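Local coordinates for MccB protein (Escherichia coli, PDB 6OM4), which takes part in making the nucleotide antibiotic microcin C7, probably linking an adenylate to the peptide MccA through a phosphoramidate bond, at residues A116-L121 with I208-A213; I142-N147 with I185-I190; I11-S16 with E30-W35. All coordinates share one frame; numbering follows the deposited sequence.

Interaction 1: A116-L121 with I208-A213; sequences AKVVIL and IWVVSA. With ND7 (5'-O-[(S)-amino(hydroxy)phosphoryl]adenosine), chain M.
Val119 and Trp209 lie at the middle of a parallel strand pair, their side chains side by side on one face of the sheet. Val119 CB rests 3.7 Å from Trp209 CD1 and Val119 CG2 touches it too, while Val119 CG1 lies farther off over a face of the indole. With chi1 of -69°, Trp209 CG stands anti to its own carbonyl carbon, and this sets the ring beside the valine. On the other face Val210 reaches two residues at once: its CG2 is 3.8 Å from Val118 CG1 and 4.0 Å from Ile120 CD1. The backbone ladder fixes this register. Val119 N donates to Ile208 O (3.2 Å), Val210 N to Val119 O (2.8 Å), and Leu121 N to Val210 O (2.9 Å). Beyond the strand end Ser212 N continues the series to Leu121 O (2.8 Å). Ala213 CB then lies over a face of the adenine of the bound 5'-O-[(S)-amino(hydroxy)phosphoryl]adenosine, 3.6 Å from its C4.

A second shell holds these groups. Val130 of helix 125-136 packs on Ile120 and Val210, Trp209 NE1 is bonded to Pro204 O, and Ser212 OG is bonded to Gly122 O at the glycine-rich turn. Strands 117-121 and 208-211, far apart in sequence, are neighbours where the strand order 3-2-1-4 crosses to the other side of 117-121, as in a Rossmann-type fold and consistent with the ThiF family.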
loop_
_atom_site.group_PDB
_atom_site.type_symbol
_atom_site.label_atom_id
_atom_site.label_comp_id
_atom_site.label_asym_id
_atom_site.label_seq_id
_atom_site.Cartn_x
_atom_site.Cartn_y
_atom_site.Cartn_z
ATOM N N ALA A 116 12.777 7.616 4.474
ATOM C CA ALA A 116 12.419 6.255 4.851
ATOM C C ALA A 116 13.371 5.211 4.254
ATOM O O ALA A 116 13.978 5.410 3.196
ATOM C CB ALA A 116 11.028 5.955 4.374
ATOM N N LYS A 117 13.454 4.085 4.966
ATOM C CA LYS A 117 14.152 2.884 4.552
ATOM C C LYS A 117 13.176 1.717 4.577
ATOM O O LYS A 117 12.499 1.443 5.602
ATOM C CB LYS A 117 15.342 2.679 5.493
ATOM C CG LYS A 117 16.203 1.447 5.259
ATOM C CD LYS A 117 17.226 1.241 6.403
ATOM C CE LYS A 117 18.495 0.610 5.882
ATOM N NZ LYS A 117 19.369 0.111 6.969
ATOM N N VAL A 118 13.095 0.988 3.453
ATOM C CA VAL A 118 12.234 -0.153 3.380
ATOM C C VAL A 118 13.057 -1.392 2.984
ATOM O O VAL A 118 13.866 -1.314 2.065
ATOM C CB VAL A 118 11.078 0.085 2.377
ATOM C CG1 VAL A 118 10.237 -1.155 2.192
ATOM C CG2 VAL A 118 10.221 1.295 2.796
ATOM N N VAL A 119 12.757 -2.535 3.617
ATOM C CA VAL A 119 13.313 -3.848 3.292
ATOM C C VAL A 119 12.284 -4.598 2.458
ATOM O O VAL A 119 11.125 -4.683 2.821
ATOM C CB VAL A 119 13.654 -4.647 4.567
ATOM C CG1 VAL A 119 13.931 -6.102 4.259
ATOM C CG2 VAL A 119 14.803 -4.028 5.309
ATOM N N ILE A 120 12.725 -5.106 1.311
ATOM C CA ILE A 120 11.939 -6.050 0.520
ATOM C C ILE A 120 12.523 -7.453 0.771
ATOM O O ILE A 120 13.594 -7.817 0.216
ATOM C CB ILE A 120 11.991 -5.683 -0.975
ATOM C CG1 ILE A 120 11.702 -4.198 -1.211
ATOM C CG2 ILE A 120 11.073 -6.581 -1.785
ATOM C CD1 ILE A 120 10.261 -3.820 -1.039
ATOM N N LEU A 121 11.810 -8.240 1.570
ATOM C CA LEU A 121 12.238 -9.600 1.897
ATOM C C LEU A 121 11.513 -10.541 0.931
ATOM O O LEU A 121 10.331 -10.874 1.132
ATOM C CB LEU A 121 11.950 -9.896 3.374
ATOM C CG LEU A 121 12.323 -11.304 3.846
ATOM C CD1 LEU A 121 13.751 -11.673 3.481
ATOM C CD2 LEU A 121 12.102 -11.443 5.346
ATOM N N ILE A 208 9.924 -0.151 7.772
ATOM C CA ILE A 208 8.999 -1.272 7.597
ATOM C C ILE A 208 9.682 -2.346 6.739
ATOM O O ILE A 208 10.516 -2.034 5.847
ATOM C CB ILE A 208 7.657 -0.796 6.999
ATOM C CG1 ILE A 208 6.641 -1.936 7.018
ATOM C CG2 ILE A 208 7.854 -0.179 5.610
ATOM C CD1 ILE A 208 5.197 -1.493 6.837
ATOM N N TRP A 209 9.375 -3.605 7.053
ATOM C CA TRP A 209 9.674 -4.717 6.203
ATOM C C TRP A 209 8.456 -5.062 5.347
ATOM O O TRP A 209 7.345 -5.302 5.873
ATOM C CB TRP A 209 10.024 -5.950 7.039
ATOM C CG TRP A 209 11.319 -5.876 7.790
ATOM C CD1 TRP A 209 12.197 -4.846 7.915
ATOM C CD2 TRP A 209 11.858 -6.973 8.542
ATOM N NE1 TRP A 209 13.275 -5.243 8.685
ATOM C CE2 TRP A 209 13.061 -6.526 9.122
ATOM C CE3 TRP A 209 11.419 -8.281 8.771
ATOM C CZ2 TRP A 209 13.856 -7.386 9.894
ATOM C CZ3 TRP A 209 12.198 -9.121 9.536
ATOM C CH2 TRP A 209 13.363 -8.655 10.135
ATOM N N VAL A 210 8.726 -5.269 4.056
ATOM C CA VAL A 210 7.788 -5.868 3.183
ATOM C C VAL A 210 8.123 -7.356 3.142
ATOM O O VAL A 210 9.166 -7.732 2.625
ATOM C CB VAL A 210 7.833 -5.256 1.773
ATOM C CG1 VAL A 210 6.936 -6.044 0.821
ATOM C CG2 VAL A 210 7.472 -3.764 1.795
ATOM N N VAL A 211 7.201 -8.178 3.622
ATOM C CA VAL A 211 7.433 -9.598 3.753
ATOM C C VAL A 211 6.764 -10.289 2.566
ATOM O O VAL A 211 5.544 -10.536 2.568
ATOM C CB VAL A 211 6.954 -10.149 5.110
ATOM C CG1 VAL A 211 7.281 -11.616 5.234
ATOM C CG2 VAL A 211 7.546 -9.350 6.256
ATOM N N SER A 212 7.597 -10.542 1.552
ATOM C CA SER A 212 7.177 -11.023 0.228
ATOM C C SER A 212 7.962 -12.295 -0.130
ATOM O O SER A 212 8.324 -12.505 -1.303
ATOM C CB SER A 212 7.311 -9.932 -0.841
ATOM O OG SER A 212 8.521 -9.138 -0.763
ATOM N N ALA A 213 8.216 -13.124 0.890
ATOM C CA ALA A 213 8.918 -14.396 0.829
ATOM C C ALA A 213 8.026 -15.409 1.535
ATOM O O ALA A 213 7.288 -15.031 2.453
ATOM C CB ALA A 213 10.281 -14.301 1.451
HETATM O O1A ND7 M . 7.571 -17.209 -5.506
HETATM P PA ND7 M . 7.260 -15.740 -5.488
HETATM O O2A ND7 M . 6.884 -15.078 -6.806
HETATM N N3A ND7 M . 5.962 -15.609 -4.400
HETATM O "O5'" ND7 M . 8.437 -14.857 -4.898
HETATM C "C5'" ND7 M . 8.964 -15.278 -3.603
HETATM C "C4'" ND7 M . 10.403 -14.704 -3.547
HETATM C "C3'" ND7 M . 11.316 -15.557 -4.492
HETATM O "O3'" ND7 M . 12.073 -14.781 -5.338
HETATM C "C2'" ND7 M . 12.083 -16.461 -3.436
HETATM O "O2'" ND7 M . 13.468 -16.716 -3.890
HETATM C "C1'" ND7 M . 12.134 -15.728 -2.316
HETATM O "O4'" ND7 M . 10.790 -14.821 -2.316
HETATM N N9 ND7 M . 12.097 -16.432 -1.065
HETATM C C4 ND7 M . 12.959 -16.257 -0.026
HETATM C C5 ND7 M . 12.570 -17.087 0.965
HETATM N N7 ND7 M . 11.472 -17.759 0.551
HETATM C C8 ND7 M . 11.193 -17.340 -0.667
HETATM N N3 ND7 M . 14.036 -15.456 0.114
HETATM C C2 ND7 M . 14.697 -15.475 1.231
HETATM N N1 ND7 M . 14.348 -16.300 2.225
HETATM C C6 ND7 M . 13.310 -17.088 2.129
HETATM N N6 ND7 M . 12.953 -17.974 3.222
#

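Interaction 2: I142-N147 with I185-I190; sequences IILIDN and ISVSEI. With ND7 (5'-O-[(S)-amino(hydroxy)phosphoryl]adenosine), chain M.
The carboxylate of Asp146, whose backbone N donates to Ile190 O across the contact (3.3 Å), is the flat group that meets the nucleotide. Of 5'-O-[(S)-amino(hydroxy)phosphoryl]adenosine, the ribose hydroxyl O2' donates to Asp146 OD1 and O3' to Asp146 OD2, both at 2.7 Å. Each carboxylate oxygen has a second partner that fixes the rotation of the group, since Asp148 N donates to OD1 and Cys123 N to OD2. The CB of Asp146 points away from strand 186-191, and a chi1 of -150° places CG roughly anti to the backbone N. Behind it the parallel ladder is regular; Leu144 N, for example, bonds to Ser188 O at 2.9 Å with an N-H...O angle of 175°, and Ile190 N to Leu144 O at 2.8 Å.

Side chains also meet diagonally, one pair on each face. Leu144 CD1 comes 3.6 Å from Val187 CG1 on one, and Ile143 CG2 lies 3.8 Å from Ile190 CD1 on the other. Helix 170-181, which connects the two strands in a beta-alpha-beta crossover, covers the Leu144 side through Ile174 and bonds Glu189 OE1 through Thr171 OG1. Helix 125-136 touches Ile142 and Ile185 through Ala135. Strand 117-121 flanks 141-146, whereas strand 186-191 is outermost in the sheet within this chain.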
loop_
_atom_site.group_PDB
_atom_site.type_symbol
_atom_site.label_atom_id
_atom_site.label_comp_id
_atom_site.label_asym_id
_atom_site.label_seq_id
_atom_site.Cartn_x
_atom_site.Cartn_y
_atom_site.Cartn_z
ATOM N N ILE A 142 15.967 1.464 -0.392
ATOM C CA ILE A 142 15.366 0.181 -0.576
ATOM C C ILE A 142 16.454 -0.908 -0.467
ATOM O O ILE A 142 17.509 -0.847 -1.133
ATOM C CB ILE A 142 14.621 0.103 -1.923
ATOM C CG1 ILE A 142 13.546 1.192 -2.042
ATOM C CG2 ILE A 142 14.067 -1.293 -2.110
ATOM C CD1 ILE A 142 12.768 1.138 -3.353
ATOM N N ILE A 143 16.196 -1.905 0.395
ATOM C CA ILE A 143 17.112 -3.037 0.620
ATOM C C ILE A 143 16.425 -4.282 0.080
ATOM O O ILE A 143 15.338 -4.611 0.529
ATOM C CB ILE A 143 17.452 -3.244 2.104
ATOM C CG1 ILE A 143 17.775 -1.939 2.823
ATOM C CG2 ILE A 143 18.555 -4.295 2.245
ATOM C CD1 ILE A 143 18.879 -1.164 2.239
ATOM N N LEU A 144 17.048 -4.912 -0.915
ATOM C CA LEU A 144 16.517 -6.082 -1.564
ATOM C C LEU A 144 17.196 -7.347 -1.026
ATOM O O LEU A 144 18.424 -7.481 -1.074
ATOM C CB LEU A 144 16.761 -5.964 -3.070
ATOM C CG LEU A 144 16.295 -4.675 -3.713
ATOM C CD1 LEU A 144 16.890 -4.567 -5.092
ATOM C CD2 LEU A 144 14.775 -4.617 -3.744
ATOM N N ILE A 145 16.379 -8.301 -0.586
ATOM C CA ILE A 145 16.862 -9.575 -0.016
ATOM C C ILE A 145 16.253 -10.752 -0.773
ATOM O O ILE A 145 15.029 -10.957 -0.796
ATOM C CB ILE A 145 16.522 -9.648 1.484
ATOM C CG1 ILE A 145 16.879 -8.315 2.155
ATOM C CG2 ILE A 145 17.197 -10.847 2.155
ATOM C CD1 ILE A 145 16.691 -8.312 3.678
ATOM N N ASP A 146 17.142 -11.571 -1.326
ATOM C CA ASP A 146 16.763 -12.807 -1.997
ATOM C C ASP A 146 18.061 -13.555 -2.262
ATOM O O ASP A 146 19.135 -12.950 -2.220
ATOM C CB ASP A 146 15.998 -12.539 -3.305
ATOM C CG ASP A 146 14.983 -13.620 -3.687
ATOM O OD1 ASP A 146 15.351 -14.833 -3.718
ATOM O OD2 ASP A 146 13.801 -13.259 -3.901
ATOM N N ASN A 147 17.941 -14.835 -2.604
ATOM C CA ASN A 147 19.105 -15.601 -2.992
ATOM C C ASN A 147 18.820 -16.383 -4.270
ATOM O O ASN A 147 19.632 -17.199 -4.657
ATOM C CB ASN A 147 19.490 -16.592 -1.904
ATOM C CG ASN A 147 20.883 -17.134 -2.106
ATOM O OD1 ASN A 147 21.790 -16.358 -2.434
ATOM N ND2 ASN A 147 21.052 -18.440 -1.924
ATOM N N ILE A 185 17.303 7.666 -5.740
ATOM C CA ILE A 185 17.174 6.876 -4.520
ATOM C C ILE A 185 18.400 5.973 -4.350
ATOM O O ILE A 185 19.253 5.892 -5.219
ATOM C CB ILE A 185 15.870 6.055 -4.511
ATOM C CG1 ILE A 185 15.943 4.901 -5.512
ATOM C CG2 ILE A 185 14.671 6.958 -4.733
ATOM C CD1 ILE A 185 14.812 3.950 -5.407
ATOM N N SER A 186 18.452 5.304 -3.198
ATOM C CA SER A 186 19.528 4.381 -2.831
ATOM C C SER A 186 18.964 2.965 -2.776
ATOM O O SER A 186 17.921 2.762 -2.120
ATOM C CB SER A 186 20.099 4.799 -1.495
ATOM O OG SER A 186 21.197 3.969 -1.147
ATOM N N VAL A 187 19.643 1.999 -3.423
ATOM C CA VAL A 187 19.243 0.592 -3.404
ATOM C C VAL A 187 20.465 -0.250 -3.059
ATOM O O VAL A 187 21.530 -0.019 -3.611
ATOM C CB VAL A 187 18.665 0.153 -4.765
ATOM C CG1 VAL A 187 18.203 -1.288 -4.717
ATOM C CG2 VAL A 187 17.541 1.090 -5.212
ATOM N N SER A 188 20.285 -1.219 -2.161
ATOM C CA SER A 188 21.312 -2.159 -1.795
ATOM C C SER A 188 20.714 -3.584 -1.797
ATOM O O SER A 188 19.489 -3.752 -1.827
ATOM C CB SER A 188 21.959 -1.708 -0.487
ATOM O OG SER A 188 21.109 -1.958 0.620
ATOM N N GLU A 189 21.588 -4.588 -1.915
ATOM C CA GLU A 189 21.228 -5.970 -2.034
ATOM C C GLU A 189 21.824 -6.756 -0.864
ATOM O O GLU A 189 22.935 -6.464 -0.425
ATOM C CB GLU A 189 21.795 -6.561 -3.327
ATOM C CG GLU A 189 21.378 -5.842 -4.588
ATOM C CD GLU A 189 22.236 -6.318 -5.746
ATOM O OE1 GLU A 189 22.186 -7.557 -6.035
ATOM O OE2 GLU A 189 22.991 -5.475 -6.329
ATOM N N ILE A 190 21.107 -7.787 -0.412
ATOM C CA ILE A 190 21.609 -8.792 0.546
ATOM C C ILE A 190 21.245 -10.182 -0.010
ATOM O O ILE A 190 20.049 -10.453 -0.258
ATOM C CB ILE A 190 21.029 -8.592 1.974
ATOM C CG1 ILE A 190 21.337 -7.221 2.563
ATOM C CG2 ILE A 190 21.516 -9.698 2.901
ATOM C CD1 ILE A 190 20.692 -6.981 3.911
HETATM O O1A ND7 M . 7.571 -17.209 -5.506
HETATM P PA ND7 M . 7.260 -15.740 -5.488
HETATM O O2A ND7 M . 6.884 -15.078 -6.806
HETATM N N3A ND7 M . 5.962 -15.609 -4.400
HETATM O "O5'" ND7 M . 8.437 -14.857 -4.898
HETATM C "C5'" ND7 M . 8.964 -15.278 -3.603
HETATM C "C4'" ND7 M . 10.403 -14.704 -3.547
HETATM C "C3'" ND7 M . 11.316 -15.557 -4.492
HETATM O "O3'" ND7 M . 12.073 -14.781 -5.338
HETATM C "C2'" ND7 M . 12.083 -16.461 -3.436
HETATM O "O2'" ND7 M . 13.468 -16.716 -3.890
HETATM C "C1'" ND7 M . 12.134 -15.728 -2.316
HETATM O "O4'" ND7 M . 10.790 -14.821 -2.316
HETATM N N9 ND7 M . 12.097 -16.432 -1.065
HETATM C C4 ND7 M . 12.959 -16.257 -0.026
HETATM C C5 ND7 M . 12.570 -17.087 0.965
HETATM N N7 ND7 M . 11.472 -17.759 0.551
HETATM C C8 ND7 M . 11.193 -17.340 -0.667
HETATM N N3 ND7 M . 14.036 -15.456 0.114
HETATM C C2 ND7 M . 14.697 -15.475 1.231
HETATM N N1 ND7 M . 14.348 -16.300 2.225
HETATM C C6 ND7 M . 13.310 -17.088 2.129
HETATM N N6 ND7 M . 12.953 -17.974 3.222
#

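Interaction 3: I11-S16 with E30-W35; sequences IARYGS and ENLVLW
Strand 11-14, an outer strand of a small three-stranded antiparallel sheet, packs against the first turn of helix 32-43, where Trp35 and Leu32 meet Ile11, Ala12 and Arg13. Trp35 CZ2 lies 3.7 Å from Ile11 CG2 and 3.4 Å from Ala12 O, both approaching the indole obliquely. Farther round the ring, Arg13 CD is 3.9 Å from Trp35 CZ3; the guanidinium and indole planes stand 63° apart. Leu32 CD2 covers one face of the guanidinium, 3.8 Å from Arg13 NE and displaced toward the rim. A bend at chi2 (79°) folds the arginine chain so that it runs past both helix residues, crossing each at about a right angle.

The polar end of Arg13 turns back to its own hairpin: NH1 donates to Gly15 O (3.1 Å), from above the carbonyl plane, and also to Gly17 O. Asn31 is the N-cap of the helix, its OD1 accepting from Leu34 N at 3.0 Å. Trp35 NE1 has a weak bond to Leu19 O on strand 17-20. Each polar bond named is made within a segment or to a residue beyond both, so dispersion and shape fit around Trp35 and Leu32, with the arginine lying over them, carry the contact.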
loop_
_atom_site.group_PDB
_atom_site.type_symbol
_atom_site.label_atom_id
_atom_site.label_comp_id
_atom_site.label_asym_id
_atom_site.label_seq_id
_atom_site.Cartn_x
_atom_site.Cartn_y
_atom_site.Cartn_z
ATOM N N ILE A 11 -16.396 18.159 -12.627
ATOM C CA ILE A 11 -17.807 18.533 -12.419
ATOM C C ILE A 11 -18.648 17.898 -13.523
ATOM O O ILE A 11 -18.217 17.927 -14.692
ATOM C CB ILE A 11 -17.990 20.060 -12.408
ATOM C CG1 ILE A 11 -17.129 20.807 -11.378
ATOM C CG2 ILE A 11 -19.460 20.422 -12.270
ATOM C CD1 ILE A 11 -17.456 20.495 -9.957
ATOM N N ALA A 12 -19.831 17.361 -13.174
ATOM C CA ALA A 12 -20.704 16.789 -14.203
ATOM C C ALA A 12 -22.153 16.994 -13.775
ATOM O O ALA A 12 -22.447 16.954 -12.591
ATOM C CB ALA A 12 -20.404 15.307 -14.411
ATOM N N ARG A 13 -23.044 17.117 -14.766
ATOM C CA ARG A 13 -24.463 16.957 -14.528
ATOM C C ARG A 13 -24.758 15.460 -14.320
ATOM O O ARG A 13 -24.132 14.592 -14.936
ATOM C CB ARG A 13 -25.225 17.549 -15.719
ATOM C CG ARG A 13 -26.729 17.631 -15.527
ATOM C CD ARG A 13 -27.107 18.818 -14.658
ATOM N NE ARG A 13 -28.520 19.136 -14.822
ATOM C CZ ARG A 13 -29.509 18.347 -14.422
ATOM N NH1 ARG A 13 -29.313 17.420 -13.491
ATOM N NH2 ARG A 13 -30.690 18.462 -15.002
ATOM N N TYR A 14 -25.749 15.149 -13.476
ATOM C CA TYR A 14 -26.103 13.785 -13.162
ATOM C C TYR A 14 -27.475 13.740 -12.485
ATOM O O TYR A 14 -27.666 14.414 -11.474
ATOM C CB TYR A 14 -25.104 13.185 -12.167
ATOM C CG TYR A 14 -25.214 11.696 -11.998
ATOM C CD1 TYR A 14 -24.715 10.862 -12.984
ATOM C CD2 TYR A 14 -25.780 11.112 -10.882
ATOM C CE1 TYR A 14 -24.771 9.489 -12.870
ATOM C CE2 TYR A 14 -25.867 9.730 -10.766
ATOM C CZ TYR A 14 -25.341 8.915 -11.755
ATOM O OH TYR A 14 -25.367 7.545 -11.709
ATOM N N GLY A 15 -28.329 12.835 -12.922
ATOM C CA GLY A 15 -29.671 12.637 -12.279
ATOM C C GLY A 15 -30.457 13.942 -12.155
ATOM O O GLY A 15 -30.638 14.683 -13.127
ATOM N N SER A 16 -30.873 14.250 -10.923
ATOM C CA SER A 16 -31.700 15.395 -10.652
ATOM C C SER A 16 -30.820 16.563 -10.175
ATOM O O SER A 16 -31.331 17.608 -9.835
ATOM C CB SER A 16 -32.812 15.028 -9.697
ATOM O OG SER A 16 -33.775 14.165 -10.310
ATOM N N GLU A 30 -28.195 16.811 -5.195
ATOM C CA GLU A 30 -29.475 16.655 -5.870
ATOM C C GLU A 30 -30.068 18.033 -6.187
ATOM O O GLU A 30 -30.756 18.223 -7.213
ATOM C CB GLU A 30 -30.398 15.798 -4.999
ATOM C CG GLU A 30 -31.889 15.983 -5.263
ATOM C CD GLU A 30 -32.429 15.377 -6.544
ATOM O OE1 GLU A 30 -31.605 14.954 -7.378
ATOM O OE2 GLU A 30 -33.681 15.337 -6.708
ATOM N N ASN A 31 -29.828 18.984 -5.279
ATOM C CA ASN A 31 -30.309 20.352 -5.368
ATOM C C ASN A 31 -29.530 21.081 -6.471
ATOM O O ASN A 31 -28.372 21.461 -6.277
ATOM C CB ASN A 31 -30.155 20.975 -3.983
ATOM C CG ASN A 31 -30.618 22.405 -3.810
ATOM O OD1 ASN A 31 -30.624 23.215 -4.738
ATOM N ND2 ASN A 31 -30.882 22.741 -2.560
ATOM N N LEU A 32 -30.164 21.297 -7.622
ATOM C CA LEU A 32 -29.495 21.912 -8.773
ATOM C C LEU A 32 -28.996 23.307 -8.453
ATOM O O LEU A 32 -27.953 23.746 -8.951
ATOM C CB LEU A 32 -30.459 22.029 -9.951
ATOM C CG LEU A 32 -30.230 21.066 -11.094
ATOM C CD1 LEU A 32 -31.219 21.361 -12.215
ATOM C CD2 LEU A 32 -28.782 21.119 -11.584
ATOM N N VAL A 33 -29.788 24.048 -7.690
ATOM C CA VAL A 33 -29.418 25.410 -7.417
ATOM C C VAL A 33 -28.132 25.449 -6.593
ATOM O O VAL A 33 -27.280 26.318 -6.812
ATOM C CB VAL A 33 -30.566 26.131 -6.701
ATOM C CG1 VAL A 33 -30.179 27.502 -6.197
ATOM C CG2 VAL A 33 -31.756 26.214 -7.628
ATOM N N LEU A 34 -28.046 24.551 -5.611
ATOM C CA LEU A 34 -26.884 24.406 -4.772
ATOM C C LEU A 34 -25.684 23.971 -5.625
ATOM O O LEU A 34 -24.598 24.532 -5.474
ATOM C CB LEU A 34 -27.176 23.411 -3.641
ATOM C CG LEU A 34 -25.998 23.108 -2.725
ATOM C CD1 LEU A 34 -25.431 24.387 -2.126
ATOM C CD2 LEU A 34 -26.384 22.115 -1.626
ATOM N N TRP A 35 -25.888 22.992 -6.513
ATOM C CA TRP A 35 -24.786 22.512 -7.406
ATOM C C TRP A 35 -24.220 23.682 -8.233
ATOM O O TRP A 35 -22.999 23.853 -8.352
ATOM C CB TRP A 35 -25.318 21.354 -8.282
ATOM C CG TRP A 35 -24.351 20.818 -9.294
ATOM C CD1 TRP A 35 -23.252 20.031 -9.077
ATOM C CD2 TRP A 35 -24.429 21.029 -10.703
ATOM N NE1 TRP A 35 -22.637 19.753 -10.268
ATOM C CE2 TRP A 35 -23.353 20.325 -11.283
ATOM C CE3 TRP A 35 -25.300 21.747 -11.530
ATOM C CZ2 TRP A 35 -23.154 20.309 -12.660
ATOM C CZ3 TRP A 35 -25.115 21.710 -12.894
ATOM C CH2 TRP A 35 -24.032 21.021 -13.442
#

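Interactions 1 and 2 belong to one sheet, and their centres are about 9 Å apart. Its inner strands 117-121 and 141-146 are joined by a probable bond from Ile120 N to Ile143 O at 2.8 Å; with the two pairings, the order is 186-191, 141-146, 117-121, 208-211. Along the chain, the segments of interaction 2 fall between those of interaction 1. Both touch the nucleotide, interaction 1 by the adenine and the ribose ring oxygen, interaction 2 by the ribose hydroxyls. Interaction 3 closes earlier and lies on the opposite side of the chain's centre. A gap of about 34 Å between nearest atoms separates the sheet of strand 11-14 and helix 32-43 from both.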